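Local structure of resiniferatoxin-binding, phosphotriesterase-related protein (Rhodobacter sphaeroides 2.4.1, 3K2G) at residues B[90-95]-B[125-130]; B[148-153]-B[195-200]; B[262-267]-B[320-325]; B[294-299]-B[340-345]. The protein probably acts as a zinc-dependent phosphoric ester hydrolase of the phosphotriesterase family, holding two divalent metal ions in a TIM-barrel subunit. One frame throughout, in Å; residues are numbered along the deposited sequence.

Contact 1: residues B[90-95]-B[125-130]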
loop_
_atom_site.group_PDB
_atom_site.type_symbol
_atom_site.label_atom_id
_atom_site.label_comp_id
_atom_site.label_asym_id
_atom_site.label_seq_id
_atom_site.Cartn_x
_atom_site.Cartn_y
_atom_site.Cartn_z
ATOM N N ALA B 90 -11.194 43.231 2.067
ATOM C CA ALA B 90 -11.229 42.976 0.631
ATOM C C ALA B 90 -11.073 41.482 0.344
ATOM O O ALA B 90 -11.765 40.922 -0.511
ATOM C CB ALA B 90 -10.122 43.758 -0.078
ATOM N N GLU B 91 -10.160 40.843 1.067
ATOM C CA GLU B 91 -9.907 39.419 0.882
ATOM C C GLU B 91 -11.126 38.588 1.275
ATOM O O GLU B 91 -11.423 37.581 0.638
ATOM C CB GLU B 91 -8.692 39.000 1.706
ATOM C CG GLU B 91 -7.356 39.553 1.194
ATOM C CD GLU B 91 -6.821 38.796 -0.018
ATOM O OE1 GLU B 91 -7.073 37.574 -0.124
ATOM O OE2 GLU B 91 -6.132 39.414 -0.858
ATOM N N VAL B 92 -11.830 39.012 2.324
ATOM C CA VAL B 92 -13.018 38.298 2.775
ATOM C C VAL B 92 -14.166 38.492 1.785
ATOM O O VAL B 92 -14.987 37.594 1.583
ATOM C CB VAL B 92 -13.450 38.767 4.190
ATOM C CG1 VAL B 92 -14.829 38.212 4.541
ATOM C CG2 VAL B 92 -12.429 38.298 5.215
ATOM N N LYS B 93 -14.227 39.660 1.156
ATOM C CA LYS B 93 -15.282 39.905 0.187
ATOM C C LYS B 93 -15.205 38.910 -0.967
ATOM O O LYS B 93 -16.207 38.649 -1.632
ATOM C CB LYS B 93 -15.205 41.334 -0.345
ATOM C CG LYS B 93 -15.663 42.388 0.653
ATOM C CD LYS B 93 -15.622 43.773 0.023
ATOM C CE LYS B 93 -16.054 44.847 1.009
ATOM N NZ LYS B 93 -16.006 46.210 0.406
ATOM N N GLN B 94 -14.021 38.348 -1.207
ATOM C CA GLN B 94 -13.865 37.365 -2.277
ATOM C C GLN B 94 -14.639 36.094 -1.932
ATOM O O GLN B 94 -15.242 35.457 -2.805
ATOM C CB GLN B 94 -12.393 37.013 -2.474
ATOM C CG GLN B 94 -11.569 38.088 -3.131
ATOM C CD GLN B 94 -10.127 37.660 -3.292
ATOM O OE1 GLN B 94 -9.851 36.537 -3.724
ATOM N NE2 GLN B 94 -9.198 38.549 -2.950
ATOM N N PHE B 95 -14.602 35.726 -0.655
ATOM C CA PHE B 95 -15.304 34.542 -0.166
ATOM C C PHE B 95 -16.801 34.774 -0.318
ATOM O O PHE B 95 -17.523 33.924 -0.833
ATOM C CB PHE B 95 -14.957 34.305 1.305
ATOM C CG PHE B 95 -15.720 33.177 1.947
ATOM C CD1 PHE B 95 -15.743 31.909 1.372
ATOM C CD2 PHE B 95 -16.375 33.373 3.160
ATOM C CE1 PHE B 95 -16.400 30.852 1.998
ATOM C CE2 PHE B 95 -17.037 32.323 3.799
ATOM C CZ PHE B 95 -17.049 31.058 3.217
ATOM N N THR B 125 -18.232 43.525 5.228
ATOM C CA THR B 125 -18.266 42.436 4.254
ATOM C C THR B 125 -19.627 41.761 4.169
ATOM O O THR B 125 -19.965 41.170 3.146
ATOM C CB THR B 125 -17.238 41.351 4.591
ATOM O OG1 THR B 125 -17.600 40.728 5.828
ATOM C CG2 THR B 125 -15.849 41.955 4.713
ATOM N N GLY B 126 -20.404 41.851 5.244
ATOM C CA GLY B 126 -21.711 41.225 5.256
ATOM C C GLY B 126 -21.591 39.755 5.602
ATOM O O GLY B 126 -22.574 39.019 5.593
ATOM N N VAL B 127 -20.370 39.327 5.903
ATOM C CA VAL B 127 -20.100 37.944 6.261
ATOM C C VAL B 127 -20.172 37.796 7.779
ATOM O O VAL B 127 -19.592 38.588 8.516
ATOM C CB VAL B 127 -18.696 37.512 5.758
ATOM C CG1 VAL B 127 -18.329 36.143 6.325
ATOM C CG2 VAL B 127 -18.683 37.478 4.232
ATOM N N GLN B 128 -20.897 36.784 8.240
ATOM C CA GLN B 128 -21.053 36.536 9.671
ATOM C C GLN B 128 -19.769 35.953 10.249
ATOM O O GLN B 128 -19.186 35.034 9.676
ATOM C CB GLN B 128 -22.224 35.577 9.902
ATOM C CG GLN B 128 -23.495 36.027 9.205
ATOM C CD GLN B 128 -24.585 34.971 9.200
ATOM O OE1 GLN B 128 -24.338 33.806 8.883
ATOM N NE2 GLN B 128 -25.802 35.380 9.534
ATOM N N VAL B 129 -19.339 36.494 11.386
ATOM C CA VAL B 129 -18.119 36.041 12.042
ATOM C C VAL B 129 -18.328 35.498 13.452
ATOM O O VAL B 129 -18.934 36.159 14.306
ATOM C CB VAL B 129 -17.077 37.186 12.112
ATOM C CG1 VAL B 129 -15.851 36.745 12.897
ATOM C CG2 VAL B 129 -16.679 37.603 10.705
ATOM N N VAL B 130 -17.816 34.291 13.689
ATOM C CA VAL B 130 -17.898 33.643 14.995
ATOM C C VAL B 130 -16.522 33.755 15.652
ATOM O O VAL B 130 -15.508 33.466 15.013
ATOM C CB VAL B 130 -18.265 32.149 14.867
ATOM C CG1 VAL B 130 -18.237 31.499 16.237
ATOM C CG2 VAL B 130 -19.647 32.002 14.239
#
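Val92, on the inward side of helix 85-97, pushes one methyl branch into the bend between Thr125 and Val127, and this single branch carries the tight part of the contact. Its CG1, anti to the backbone N (chi1 169°), meets Thr125 CG2 at 3.9 Å and lies 3.9 Å from Val127 CG2. The side chains of Val92 and Thr125 meet at about a right angle, and the CB of Val92 also approaches the Thr125 methyl. Val127 turns its own CG2 back to the same methyl of Val92, and beyond it both valines touch Ile103 of strand 102-105.

The other side is looser. Lys93 adds only its CG, which stands 4.1 Å from Thr125 CG2, while the rest of its extended chain runs on toward solvent. Gly126, exposed and just past the end of helix 115-125, turns the chain with a positive phi of 83°.

Polar chemistry stays on the Thr125 side of the contact. Thr125 OG1 accepts from Val127 N at 3.1 Å with an N-H...O angle of 160°, closing an ST turn, and is also hydrogen-bonded to Ile121 O in the preceding helical turn. With its hydroxyl engaged by its own backbone, Thr125 offers a methyl to the neighbouring helix. No hydrogen bond spans the two segments, which implies that helix 85-97 is held against the entry to strand 128-131 by van der Waals contact between branched side chains.

Contact 2: residues B[148-153]-B[195-200]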
loop_
_atom_site.group_PDB
_atom_site.type_symbol
_atom_site.label_atom_id
_atom_site.label_comp_id
_atom_site.label_asym_id
_atom_site.label_seq_id
_atom_site.Cartn_x
_atom_site.Cartn_y
_atom_site.Cartn_z
ATOM N N LEU B 148 -3.026 31.253 36.638
ATOM C CA LEU B 148 -4.377 30.729 36.452
ATOM C C LEU B 148 -4.455 29.213 36.584
ATOM O O LEU B 148 -3.577 28.493 36.111
ATOM C CB LEU B 148 -4.904 31.122 35.073
ATOM C CG LEU B 148 -4.840 32.591 34.661
ATOM C CD1 LEU B 148 -5.367 32.736 33.235
ATOM C CD2 LEU B 148 -5.656 33.435 35.626
ATOM N N SER B 149 -5.514 28.731 37.226
ATOM C CA SER B 149 -5.718 27.294 37.385
ATOM C C SER B 149 -6.592 26.862 36.216
ATOM O O SER B 149 -7.071 27.703 35.454
ATOM C CB SER B 149 -6.446 26.986 38.693
ATOM O OG SER B 149 -7.792 27.436 38.641
ATOM N N ALA B 150 -6.808 25.560 36.072
ATOM C CA ALA B 150 -7.653 25.076 34.989
ATOM C C ALA B 150 -9.055 25.662 35.153
ATOM O O ALA B 150 -9.692 26.062 34.177
ATOM C CB ALA B 150 -7.707 23.551 34.996
ATOM N N ASP B 151 -9.531 25.734 36.393
ATOM C CA ASP B 151 -10.859 26.282 36.634
ATOM C C ASP B 151 -10.930 27.786 36.380
ATOM O O ASP B 151 -11.954 28.290 35.914
ATOM C CB ASP B 151 -11.329 25.958 38.058
ATOM C CG ASP B 151 -11.646 24.481 38.244
ATOM O OD1 ASP B 151 -12.288 23.890 37.349
ATOM O OD2 ASP B 151 -11.263 23.912 39.288
ATOM N N ASP B 152 -9.847 28.504 36.668
ATOM C CA ASP B 152 -9.828 29.949 36.437
ATOM C C ASP B 152 -9.922 30.203 34.932
ATOM O O ASP B 152 -10.571 31.148 34.486
ATOM C CB ASP B 152 -8.539 30.572 36.991
ATOM C CG ASP B 152 -8.395 30.386 38.493
ATOM O OD1 ASP B 152 -9.365 30.668 39.227
ATOM O OD2 ASP B 152 -7.307 29.964 38.939
ATOM N N ILE B 153 -9.273 29.346 34.153
ATOM C CA ILE B 153 -9.302 29.466 32.700
ATOM C C ILE B 153 -10.720 29.191 32.214
ATOM O O ILE B 153 -11.226 29.873 31.323
ATOM C CB ILE B 153 -8.317 28.474 32.045
ATOM C CG1 ILE B 153 -6.883 28.920 32.345
ATOM C CG2 ILE B 153 -8.558 28.400 30.535
ATOM C CD1 ILE B 153 -5.816 27.963 31.877
ATOM N N ALA B 195 -10.483 24.387 29.165
ATOM C CA ALA B 195 -11.323 24.571 27.993
ATOM C C ALA B 195 -12.429 23.515 27.963
ATOM O O ALA B 195 -13.579 23.825 27.659
ATOM C CB ALA B 195 -10.480 24.487 26.726
ATOM N N ALA B 196 -12.083 22.269 28.284
ATOM C CA ALA B 196 -13.066 21.192 28.282
ATOM C C ALA B 196 -14.115 21.435 29.362
ATOM O O ALA B 196 -15.295 21.163 29.159
ATOM C CB ALA B 196 -12.383 19.850 28.506
ATOM N N ARG B 197 -13.685 21.945 30.511
ATOM C CA ARG B 197 -14.627 22.225 31.584
ATOM C C ARG B 197 -15.540 23.351 31.133
ATOM O O ARG B 197 -16.724 23.378 31.465
ATOM C CB ARG B 197 -13.883 22.593 32.873
ATOM C CG ARG B 197 -13.097 21.415 33.429
ATOM C CD ARG B 197 -12.330 21.740 34.703
ATOM N NE ARG B 197 -11.421 20.649 35.052
ATOM C CZ ARG B 197 -10.509 20.709 36.018
ATOM N NH1 ARG B 197 -10.381 21.811 36.744
ATOM N NH2 ARG B 197 -9.710 19.672 36.250
ATOM N N ALA B 198 -14.993 24.276 30.351
ATOM C CA ALA B 198 -15.788 25.387 29.844
ATOM C C ALA B 198 -16.770 24.847 28.817
ATOM O O ALA B 198 -17.863 25.389 28.648
ATOM C CB ALA B 198 -14.888 26.444 29.209
ATOM N N GLN B 199 -16.384 23.775 28.131
ATOM C CA GLN B 199 -17.260 23.183 27.128
ATOM C C GLN B 199 -18.490 22.616 27.837
ATOM O O GLN B 199 -19.620 22.775 27.368
ATOM C CB GLN B 199 -16.520 22.081 26.366
ATOM C CG GLN B 199 -17.158 21.662 25.040
ATOM C CD GLN B 199 -18.462 20.903 25.216
ATOM O OE1 GLN B 199 -18.535 19.951 25.994
ATOM N NE2 GLN B 199 -19.497 21.314 24.478
ATOM N N VAL B 200 -18.270 21.959 28.970
ATOM C CA VAL B 200 -19.376 21.382 29.733
ATOM C C VAL B 200 -20.274 22.484 30.299
ATOM O O VAL B 200 -21.502 22.412 30.206
ATOM C CB VAL B 200 -18.855 20.513 30.907
ATOM C CG1 VAL B 200 -20.029 19.992 31.742
ATOM C CG2 VAL B 200 -18.041 19.342 30.368
#
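Arg197, on helix 186-202, reaches across to Ala150 and Asp151 in the first turn of helix 150-162. Its CB starts toward that helix, and with chi1 at -67° CG stands anti to the carbonyl carbon; from there the chain runs extended to NE. Arg197 CD is the first atom to meet the acid, 3.4 Å from Asp151 OD1. NE turns to another partner, forming a salt bridge with Glu227. At the tip, Arg197 NH1 donates to Asp151 OD1 at 2.9 Å, a bent bond with an N-H...O angle of 145°. The oxygen lies near the guanidinium edge but is itself approached from above the carboxylate plane, the two planes being 39° apart. Over one guanidinium face sits Ala150 CB, 3.6 Å from Arg197 NH1.

The turn that presents Asp151 is fixed by a capping box: Asp152 N donates to Ser149 OG at 3.0 Å, and Ser149 N donates to Asp152 OD2 at 2.8 Å. Ser149 OG also donates to Asp152 OD2.

One guanidinium thus pairs with two carboxylates, those of Asp151 and Glu227. At this surface position the chemistry implies a charge-charge link between two successive barrel helices, probably tempered by solvent.

Contact 3: residues B[262-267]-B[320-325]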
loop_
_atom_site.group_PDB
_atom_site.type_symbol
_atom_site.label_atom_id
_atom_site.label_comp_id
_atom_site.label_asym_id
_atom_site.label_seq_id
_atom_site.Cartn_x
_atom_site.Cartn_y
_atom_site.Cartn_z
ATOM N N ASP B 262 -8.141 21.897 7.709
ATOM C CA ASP B 262 -8.057 23.348 7.611
ATOM C C ASP B 262 -6.800 23.867 6.923
ATOM O O ASP B 262 -6.505 25.053 7.009
ATOM C CB ASP B 262 -8.131 23.957 9.016
ATOM C CG ASP B 262 -7.310 23.179 10.036
ATOM O OD1 ASP B 262 -6.134 22.864 9.752
ATOM O OD2 ASP B 262 -7.844 22.885 11.128
HETATM N N MSE B 263 -6.061 22.998 6.244
HETATM C CA MSE B 263 -4.836 23.441 5.582
HETATM C C MSE B 263 -4.901 23.353 4.064
HETATM O O MSE B 263 -3.873 23.335 3.382
HETATM C CB MSE B 263 -3.646 22.649 6.121
HETATM C CG MSE B 263 -3.336 23.004 7.570
HETATM SE SE MSE B 263 -2.281 21.741 8.578
HETATM C CE MSE B 263 -0.695 21.705 7.443
ATOM N N ILE B 264 -6.123 23.315 3.545
ATOM C CA ILE B 264 -6.344 23.250 2.109
ATOM C C ILE B 264 -5.664 24.414 1.409
ATOM O O ILE B 264 -5.919 25.576 1.735
ATOM C CB ILE B 264 -7.833 23.341 1.765
ATOM C CG1 ILE B 264 -8.593 22.187 2.425
ATOM C CG2 ILE B 264 -8.007 23.373 0.251
ATOM C CD1 ILE B 264 -8.112 20.819 2.022
ATOM N N GLY B 265 -4.818 24.104 0.436
ATOM C CA GLY B 265 -4.137 25.154 -0.299
ATOM C C GLY B 265 -2.760 25.477 0.246
ATOM O O GLY B 265 -1.941 26.074 -0.461
HETATM N N MSE B 266 -2.505 25.090 1.497
HETATM C CA MSE B 266 -1.209 25.341 2.139
HETATM C C MSE B 266 -0.207 24.280 1.726
HETATM O O MSE B 266 -0.344 23.107 2.074
HETATM C CB MSE B 266 -1.339 25.339 3.667
HETATM C CG MSE B 266 -0.014 25.428 4.466
HETATM SE SE MSE B 266 -0.426 25.557 6.333
HETATM C CE MSE B 266 0.806 24.288 7.226
ATOM N N ASP B 267 0.815 24.703 0.995
ATOM C CA ASP B 267 1.830 23.779 0.519
ATOM C C ASP B 267 3.245 24.197 0.902
ATOM O O ASP B 267 4.198 23.874 0.192
ATOM C CB ASP B 267 1.721 23.658 -1.002
ATOM C CG ASP B 267 2.008 24.969 -1.717
ATOM O OD1 ASP B 267 1.725 26.047 -1.147
ATOM O OD2 ASP B 267 2.507 24.920 -2.862
ATOM N N ALA B 320 -11.218 32.374 -0.659
ATOM C CA ALA B 320 -12.192 31.785 -1.580
ATOM C C ALA B 320 -11.653 30.570 -2.330
ATOM O O ALA B 320 -12.312 30.040 -3.224
ATOM C CB ALA B 320 -12.667 32.837 -2.579
ATOM N N PHE B 321 -10.463 30.125 -1.949
ATOM C CA PHE B 321 -9.813 28.995 -2.601
ATOM C C PHE B 321 -10.537 27.661 -2.392
ATOM O O PHE B 321 -10.772 26.918 -3.340
ATOM C CB PHE B 321 -8.366 28.893 -2.108
ATOM C CG PHE B 321 -7.553 27.863 -2.829
ATOM C CD1 PHE B 321 -7.041 28.123 -4.098
ATOM C CD2 PHE B 321 -7.306 26.623 -2.246
ATOM C CE1 PHE B 321 -6.296 27.164 -4.777
ATOM C CE2 PHE B 321 -6.566 25.656 -2.915
ATOM C CZ PHE B 321 -6.057 25.930 -4.184
ATOM N N VAL B 322 -10.887 27.347 -1.150
ATOM C CA VAL B 322 -11.577 26.094 -0.878
ATOM C C VAL B 322 -12.827 25.975 -1.742
ATOM O O VAL B 322 -13.040 24.961 -2.408
ATOM C CB VAL B 322 -11.963 25.985 0.613
ATOM C CG1 VAL B 322 -12.985 24.869 0.821
ATOM C CG2 VAL B 322 -10.718 25.696 1.437
ATOM N N THR B 323 -13.629 27.035 -1.746
ATOM C CA THR B 323 -14.875 27.074 -2.507
ATOM C C THR B 323 -14.714 27.055 -4.019
ATOM O O THR B 323 -15.417 26.327 -4.717
ATOM C CB THR B 323 -15.695 28.336 -2.171
ATOM O OG1 THR B 323 -15.944 28.389 -0.763
ATOM C CG2 THR B 323 -17.022 28.311 -2.909
ATOM N N LYS B 324 -13.789 27.864 -4.521
ATOM C CA LYS B 324 -13.583 27.976 -5.957
ATOM C C LYS B 324 -12.709 26.894 -6.583
ATOM O O LYS B 324 -12.930 26.492 -7.727
ATOM C CB LYS B 324 -12.985 29.350 -6.272
ATOM C CG LYS B 324 -13.061 29.749 -7.741
ATOM C CD LYS B 324 -12.139 30.924 -8.054
ATOM C CE LYS B 324 -12.394 32.118 -7.152
ATOM N NZ LYS B 324 -11.463 33.229 -7.496
ATOM N N HIS B 325 -11.733 26.399 -5.837
ATOM C CA HIS B 325 -10.831 25.417 -6.406
ATOM C C HIS B 325 -10.808 24.030 -5.777
ATOM O O HIS B 325 -10.729 23.038 -6.496
ATOM C CB HIS B 325 -9.426 26.023 -6.445
ATOM C CG HIS B 325 -9.341 27.272 -7.271
ATOM N ND1 HIS B 325 -9.376 27.259 -8.649
ATOM C CD2 HIS B 325 -9.255 28.575 -6.912
ATOM C CE1 HIS B 325 -9.312 28.497 -9.104
ATOM N NE2 HIS B 325 -9.238 29.314 -8.071
#
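The backbone of 262-267 makes a type II beta turn from Met263 to Met266, closed by a 2.9 Å bond from Met266 N to Met263 O, and its corner residues Ile264 and Gly265 face the first turn of helix 321-332. Val322 CG2 fits against the branch point of Ile264, 3.7 Å from its CB and 3.8 Å from its CG2. That methyl of Ile264, anti to the backbone N, also comes within 4.2 Å of Phe321 CD2, near the plane of the ring and at its edge. The remaining arm of Ile264, through CG1, leads away from the helix.

Gly265 brings backbone alone to the ring, its CA 3.6 Å from Phe321 CE2. With phi at 95°, Gly265 takes the left-handed corner of the turn, and its lack of a side chain lets the backbone come this close to the ring. One face of the Phe321 ring is packed by His325 CB, a turn further along the helix, and the ring also touches Gln71 of a neighbouring subunit.

Hydrogen bonds to partners beyond the two segments hold both pieces in place: Gly265 N to Asp280, and Val322 N to His303. The loop follows strand 258-261 of the TIM barrel, and at its start Asp262 OD1 bonds to ND1 of the zinc ligand His238. Asp262 is thus a second-shell residue of the binuclear zinc site, with the packing of Ile264 on Phe321 and Val322 beside it.

Contact 4: residues B[294-299]-B[340-345]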
loop_
_atom_site.group_PDB
_atom_site.type_symbol
_atom_site.label_atom_id
_atom_site.label_comp_id
_atom_site.label_asym_id
_atom_site.label_seq_id
_atom_site.Cartn_x
_atom_site.Cartn_y
_atom_site.Cartn_z
ATOM N N GLY B 294 -17.801 5.944 5.992
ATOM C CA GLY B 294 -18.964 6.465 6.694
ATOM C C GLY B 294 -18.745 7.619 7.657
ATOM O O GLY B 294 -19.561 7.839 8.557
ATOM N N TYR B 295 -17.666 8.373 7.477
ATOM C CA TYR B 295 -17.385 9.491 8.371
ATOM C C TYR B 295 -17.479 10.860 7.709
ATOM O O TYR B 295 -16.866 11.818 8.175
ATOM C CB TYR B 295 -16.002 9.316 8.985
ATOM C CG TYR B 295 -15.874 8.029 9.757
ATOM C CD1 TYR B 295 -16.601 7.823 10.926
ATOM C CD2 TYR B 295 -15.064 6.998 9.294
ATOM C CE1 TYR B 295 -16.525 6.613 11.614
ATOM C CE2 TYR B 295 -14.981 5.789 9.970
ATOM C CZ TYR B 295 -15.712 5.603 11.125
ATOM O OH TYR B 295 -15.639 4.398 11.783
ATOM N N LEU B 296 -18.262 10.956 6.639
ATOM C CA LEU B 296 -18.416 12.221 5.927
ATOM C C LEU B 296 -18.948 13.353 6.802
ATOM O O LEU B 296 -18.524 14.500 6.656
ATOM C CB LEU B 296 -19.343 12.050 4.717
ATOM C CG LEU B 296 -19.669 13.315 3.909
ATOM C CD1 LEU B 296 -18.391 13.893 3.317
ATOM C CD2 LEU B 296 -20.672 12.979 2.801
ATOM N N ASP B 297 -19.871 13.048 7.710
ATOM C CA ASP B 297 -20.434 14.103 8.541
ATOM C C ASP B 297 -19.493 14.635 9.606
ATOM O O ASP B 297 -19.880 15.491 10.399
ATOM C CB ASP B 297 -21.745 13.654 9.206
ATOM C CG ASP B 297 -21.563 12.478 10.146
ATOM O OD1 ASP B 297 -20.515 12.382 10.827
ATOM O OD2 ASP B 297 -22.496 11.649 10.219
ATOM N N ARG B 298 -18.263 14.134 9.627
ATOM C CA ARG B 298 -17.284 14.579 10.610
ATOM C C ARG B 298 -16.158 15.387 9.950
ATOM O O ARG B 298 -15.240 15.861 10.626
ATOM C CB ARG B 298 -16.686 13.366 11.324
ATOM C CG ARG B 298 -16.804 13.402 12.846
ATOM C CD ARG B 298 -18.136 12.875 13.354
ATOM N NE ARG B 298 -19.265 13.733 13.015
ATOM C CZ ARG B 298 -19.783 14.656 13.823
ATOM N NH1 ARG B 298 -20.810 15.380 13.412
ATOM N NH2 ARG B 298 -19.281 14.849 15.040
ATOM N N ILE B 299 -16.242 15.554 8.633
ATOM C CA ILE B 299 -15.209 16.266 7.887
ATOM C C ILE B 299 -15.438 17.765 7.709
ATOM O O ILE B 299 -16.497 18.189 7.242
ATOM C CB ILE B 299 -15.016 15.629 6.494
ATOM C CG1 ILE B 299 -14.694 14.137 6.658
ATOM C CG2 ILE B 299 -13.892 16.344 5.746
ATOM C CD1 ILE B 299 -14.555 13.384 5.356
ATOM N N LEU B 340 -20.522 17.891 -1.295
ATOM C CA LEU B 340 -19.873 19.194 -1.187
ATOM C C LEU B 340 -20.723 20.119 -0.325
ATOM O O LEU B 340 -20.197 20.928 0.441
ATOM C CB LEU B 340 -19.673 19.811 -2.573
ATOM C CG LEU B 340 -18.889 18.956 -3.571
ATOM C CD1 LEU B 340 -18.759 19.713 -4.892
ATOM C CD2 LEU B 340 -17.515 18.620 -3.007
ATOM N N GLU B 341 -22.040 19.984 -0.456
ATOM C CA GLU B 341 -22.986 20.780 0.315
ATOM C C GLU B 341 -22.848 20.384 1.785
ATOM O O GLU B 341 -22.880 21.237 2.673
ATOM C CB GLU B 341 -24.410 20.503 -0.184
ATOM C CG GLU B 341 -25.526 21.207 0.577
ATOM C CD GLU B 341 -25.468 22.717 0.463
ATOM O OE1 GLU B 341 -25.220 23.228 -0.648
ATOM O OE2 GLU B 341 -25.685 23.396 1.486
ATOM N N THR B 342 -22.688 19.083 2.024
ATOM C CA THR B 342 -22.534 18.552 3.377
ATOM C C THR B 342 -21.265 19.096 4.044
ATOM O O THR B 342 -21.266 19.466 5.217
ATOM C CB THR B 342 -22.468 17.001 3.355
ATOM O OG1 THR B 342 -23.733 16.477 2.934
ATOM C CG2 THR B 342 -22.121 16.449 4.735
ATOM N N LEU B 343 -20.188 19.156 3.274
ATOM C CA LEU B 343 -18.912 19.638 3.780
ATOM C C LEU B 343 -18.888 21.121 4.138
ATOM O O LEU B 343 -18.356 21.490 5.180
ATOM C CB LEU B 343 -17.803 19.342 2.759
ATOM C CG LEU B 343 -17.517 17.856 2.529
ATOM C CD1 LEU B 343 -16.582 17.674 1.350
ATOM C CD2 LEU B 343 -16.913 17.266 3.783
HETATM N N MSE B 344 -19.478 21.961 3.291
HETATM C CA MSE B 344 -19.461 23.409 3.516
HETATM C C MSE B 344 -20.633 24.032 4.256
HETATM O O MSE B 344 -20.555 25.193 4.665
HETATM C CB MSE B 344 -19.311 24.141 2.182
HETATM C CG MSE B 344 -18.065 23.748 1.403
HETATM SE SE MSE B 344 -16.408 23.909 2.408
HETATM C CE MSE B 344 -16.379 25.844 2.529
ATOM N N VAL B 345 -21.724 23.286 4.420
ATOM C CA VAL B 345 -22.897 23.833 5.092
ATOM C C VAL B 345 -23.397 22.947 6.220
ATOM O O VAL B 345 -23.416 23.355 7.382
ATOM C CB VAL B 345 -24.074 24.046 4.096
ATOM C CG1 VAL B 345 -25.294 24.579 4.839
ATOM C CG2 VAL B 345 -23.671 25.013 2.992
#
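Leu343, Leu296 and Thr342, the residues with most surface buried here, bring helix 337-352 against the short 3-10 turn that leads into strand 299-301. Leu343 is central, and its CD2 methyl does most of the touching. This one atom lies 3.7 Å from Leu296 CD1, 3.7 Å from Ile299 CB and 3.6 Å from the carbonyl oxygen of Ile299. The two leucine side chains meet at about a right angle, whereas Leu343 and Ile299 lie side by side and point the same way.

Leu296 reaches its neighbours through its conformation: CG stands anti to the backbone N (chi1 177°), which swings the isobutyl end toward the helix although its CB does not start in that direction. CD1 then packs on Leu343, while Leu296 CG rests 4.1 Å from Thr342 CG2. Thr342 splits its two branches, giving this methyl to Leu296 while its OG1 is hydrogen-bonded to Ala338 O within its own helix.

No hydrogen bond crosses between 294-299 and 340-345, but the helix grips the turn one helical turn further on, where Asn347 ND2 bonds to the carbonyl oxygens of both Leu296 and Ile299. Within the turn, Asp297 OD1 and Arg298 NE form a salt bridge of 2.9 Å. Both side chains start away from helix 337-352.

The contact therefore sits where helix 280-292 has ended and strand 299-301 begins, packed against helix 337-352, whose Leu343 also packs on Leu330 of helix 321-332; on another side Tyr295 lies against helix 246-255.

In the fold
The four contacts sample one TIM barrel at different depths. Contact 3 is buried and, like contact 1, lies close to zinc ligands; contacts 1 and 4 are partly buried, and contact 2 lies at the surface. Their chemistry follows that order loosely: contacts 1, 3 and 4 join their segments through apolar groups, whereas contact 2 relies on a salt bridge. Contact 3 touches both apolar neighbours. Phe95 of contact 1 packs on Ala320 and Thr323, and Met344 of contact 4 packs on Val322, joining the consecutive helices 321-332 and 337-352. Contact 2 stands apart, its centre about 33 Å from that of contact 3 across the chain's centre.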